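Side-chain contact in N-acetyltransferase domain-containing protein (Deinococcus radiodurans, PDB 3S6F), which probably transfers an acetyl group from acetyl-coenzyme A to an amine acceptor, and binds coenzyme A: residues 114-117 / 118-121. Numbering follows the deposited sequence. Where two conformers were deposited one is given.
Sequences DDVV and PFYE. With COA (coenzyme A), chain B.
Val116 packs its two methyls against Phe119 and Tyr120 in the loop that leads from strand 107-112 into helix 117-122 of the GNAT fold, along the coenzyme A pocket. In the conformer described, CG2 lies alongside Phe119, 3.7 Å from CB, and also borders the Tyr120 ring, while CG1 meets that ring obliquely, 3.7 Å from CE2. The two rings meet one another edge to face, Phe119 CD2 standing 3.6 Å above the Tyr120 plane, over its centre. With CG anti to the backbone N (chi1 168°), Phe119 swings out to the cofactor, where CE1 is 3.6 Å from COA O3A of the diphosphate bridge. Tyr120 has CG beside the backbone N (chi1 -67°), which carries the ring toward the pantetheine arm, OH 3.5 Å from COA C3P; Leu79 and Met95 also pack on it, as does Met131 of the second subunit. With an alanine in place of Tyr120, Val116 CG1 and the pantetheine C3P would probably lose their neighbour, and Phe119 the ring beneath its CD2 edge. In the conformer described, Asp115 OD2 takes a weak hydrogen bond from the adenine N6A, and a water links Asp115 O to Phe119 N. Farther from the cofactor, Glu121 N donates to Val117 O at 2.9 Å, while the Glu121 side chain crosses Val117, its carboxylate carbon CD 3.6 Å from the methyl CG1.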
loop_
_atom_site.group_PDB
_atom_site.type_symbol
_atom_site.label_atom_id
_atom_site.label_comp_id
_atom_site.label_asym_id
_atom_site.label_seq_id
_atom_site.Cartn_x
_atom_site.Cartn_y
_atom_site.Cartn_z
ATOM N N ASP A 114 6.338 7.886 -15.589
ATOM C CA ASP A 114 6.058 9.245 -16.020
ATOM C C ASP A 114 4.867 9.384 -16.980
ATOM O O ASP A 114 4.091 10.325 -16.882
ATOM C CB ASP A 114 7.294 9.837 -16.725
ATOM C CG ASP A 114 8.441 10.173 -15.759
ATOM O OD1 ASP A 114 8.261 10.145 -14.509
ATOM O OD2 ASP A 114 9.551 10.484 -16.251
ATOM N N ASP A 115 4.693 8.410 -17.866
ATOM C CA ASP A 115 3.702 8.518 -18.943
ATOM C C ASP A 115 2.259 8.622 -18.448
ATOM O O ASP A 115 1.419 9.253 -19.088
ATOM C CB ASP A 115 3.855 7.368 -19.978
ATOM C CG ASP A 115 3.590 5.974 -19.403
ATOM O OD1 ASP A 115 3.588 5.784 -18.168
ATOM O OD2 ASP A 115 3.423 5.025 -20.205
ATOM N N VAL A 116 1.945 8.010 -17.287
ATOM C CA VAL A 116 0.578 7.975 -16.785
ATOM C C VAL A 116 0.324 9.025 -15.674
ATOM O O VAL A 116 -0.779 9.140 -15.135
ATOM C CB VAL A 116 0.263 6.535 -16.352
ATOM C CG1 VAL A 116 0.925 6.228 -15.068
ATOM C CG2 VAL A 116 -1.222 6.305 -16.266
ATOM N N VAL A 117 1.338 9.829 -15.343
ATOM C CA VAL A 117 1.152 10.889 -14.386
ATOM C C VAL A 117 -0.079 11.768 -14.691
ATOM O O VAL A 117 -0.875 12.058 -13.802
ATOM C CB VAL A 117 2.447 11.685 -14.188
ATOM C CG1 VAL A 117 2.147 12.978 -13.426
ATOM C CG2 VAL A 117 3.481 10.843 -13.446
ATOM N N PRO A 118 -0.258 12.214 -15.971
ATOM C CA PRO A 118 -1.413 13.072 -16.212
ATOM C C PRO A 118 -2.773 12.412 -15.952
ATOM O O PRO A 118 -3.689 13.069 -15.471
ATOM C CB PRO A 118 -1.249 13.499 -17.697
ATOM C CG PRO A 118 0.202 13.345 -17.974
ATOM C CD PRO A 118 0.666 12.183 -17.114
ATOM N N PHE A 119 -2.878 11.109 -16.197
ATOM C CA PHE A 119 -4.103 10.376 -15.899
ATOM C C PHE A 119 -4.472 10.549 -14.413
ATOM O O PHE A 119 -5.622 10.766 -14.065
ATOM C CB PHE A 119 -3.902 8.906 -16.272
ATOM C CG PHE A 119 -4.977 7.997 -15.745
ATOM C CD1 PHE A 119 -6.147 7.810 -16.449
ATOM C CD2 PHE A 119 -4.830 7.295 -14.575
ATOM C CE1 PHE A 119 -7.168 7.002 -15.961
ATOM C CE2 PHE A 119 -5.870 6.500 -14.124
ATOM C CZ PHE A 119 -7.006 6.318 -14.773
ATOM N N TYR A 120 -3.475 10.396 -13.563
ATOM C CA TYR A 120 -3.700 10.499 -12.133
ATOM C C TYR A 120 -3.881 11.942 -11.656
ATOM O O TYR A 120 -4.686 12.216 -10.765
ATOM C CB TYR A 120 -2.583 9.805 -11.346
ATOM C CG TYR A 120 -2.578 8.313 -11.539
ATOM C CD1 TYR A 120 -3.594 7.539 -10.995
ATOM C CD2 TYR A 120 -1.566 7.661 -12.226
ATOM C CE1 TYR A 120 -3.637 6.149 -11.159
ATOM C CE2 TYR A 120 -1.594 6.259 -12.378
ATOM C CZ TYR A 120 -2.624 5.523 -11.843
ATOM O OH TYR A 120 -2.639 4.148 -11.958
ATOM N N GLU A 121 -3.171 12.888 -12.272
ATOM C CA GLU A 121 -3.349 14.293 -11.904
ATOM C C GLU A 121 -4.774 14.741 -12.210
ATOM O O GLU A 121 -5.383 15.495 -11.423
ATOM C CB GLU A 121 -2.334 15.185 -12.601
ATOM C CG GLU A 121 -0.946 14.980 -11.987
ATOM C CD GLU A 121 0.164 15.808 -12.589
ATOM O OE1 GLU A 121 0.075 16.088 -13.808
ATOM O OE2 GLU A 121 1.143 16.107 -11.843
HETATM N N1A COA B . 0.599 7.270 -21.875
HETATM C C2A COA B . -0.004 8.500 -22.032
HETATM N N3A COA B . -1.293 8.740 -21.614
HETATM C C4A COA B . -1.983 7.716 -21.051
HETATM C C5A COA B . -1.408 6.457 -20.909
HETATM C C6A COA B . -0.089 6.236 -21.302
HETATM N N6A COA B . 0.515 5.052 -21.144
HETATM N N7A COA B . -2.337 5.653 -20.327
HETATM C C8A COA B . -3.456 6.382 -20.127
HETATM N N9A COA B . -3.257 7.658 -20.571
HETATM C C1B COA B . -4.196 8.775 -20.498
HETATM C C2B COA B . -4.573 9.306 -21.875
HETATM O O2B COA B . -4.776 10.675 -21.705
HETATM C C3B COA B . -5.908 8.656 -22.203
HETATM O O3B COA B . -6.697 9.382 -23.129
HETATM P P3B COA B . -6.700 8.976 -24.702
HETATM O O7A COA B . -5.272 9.100 -25.171
HETATM O O8A COA B . -7.186 7.553 -24.814
HETATM O O9A COA B . -7.632 9.967 -25.355
HETATM C C4B COA B . -6.506 8.607 -20.806
HETATM O O4B COA B . -5.414 8.359 -19.931
HETATM C C5B COA B . -7.564 7.531 -20.644
HETATM O O5B COA B . -8.293 7.783 -19.457
HETATM P P1A COA B . -9.571 6.842 -19.156
HETATM O O1A COA B . -10.194 7.412 -17.932
HETATM O O2A COA B . -10.436 6.641 -20.366
HETATM O O3A COA B . -8.831 5.495 -18.724
HETATM P P2A COA B . -8.665 4.126 -19.545
HETATM O O4A COA B . -8.143 4.410 -20.902
HETATM O O5A COA B . -9.937 3.364 -19.424
HETATM O O6A COA B . -7.585 3.424 -18.615
HETATM C CBP COA B . -5.330 3.039 -17.920
HETATM C CCP COA B . -6.369 4.090 -18.277
HETATM C CDP COA B . -5.852 2.188 -16.747
HETATM C CEP COA B . -4.031 3.752 -17.482
HETATM C CAP COA B . -5.109 2.199 -19.191
HETATM O OAP COA B . -4.399 2.938 -20.168
HETATM C C9P COA B . -4.327 0.945 -18.876
HETATM O O9P COA B . -4.949 -0.150 -18.457
HETATM N N8P COA B . -3.016 0.911 -19.073
HETATM C C7P COA B . -2.219 -0.275 -18.784
HETATM C C6P COA B . -1.966 -0.509 -17.288
HETATM C C5P COA B . -1.534 0.765 -16.621
HETATM O O5P COA B . -0.651 1.456 -17.136
HETATM N N4P COA B . -2.154 1.057 -15.468
HETATM C C3P COA B . -1.705 2.096 -14.572
HETATM C C2P COA B . -1.037 1.424 -13.372
HETATM S S1P COA B . 0.563 0.648 -13.781
HETATM O O HOH W 1 -1.494 10.066 -18.642
#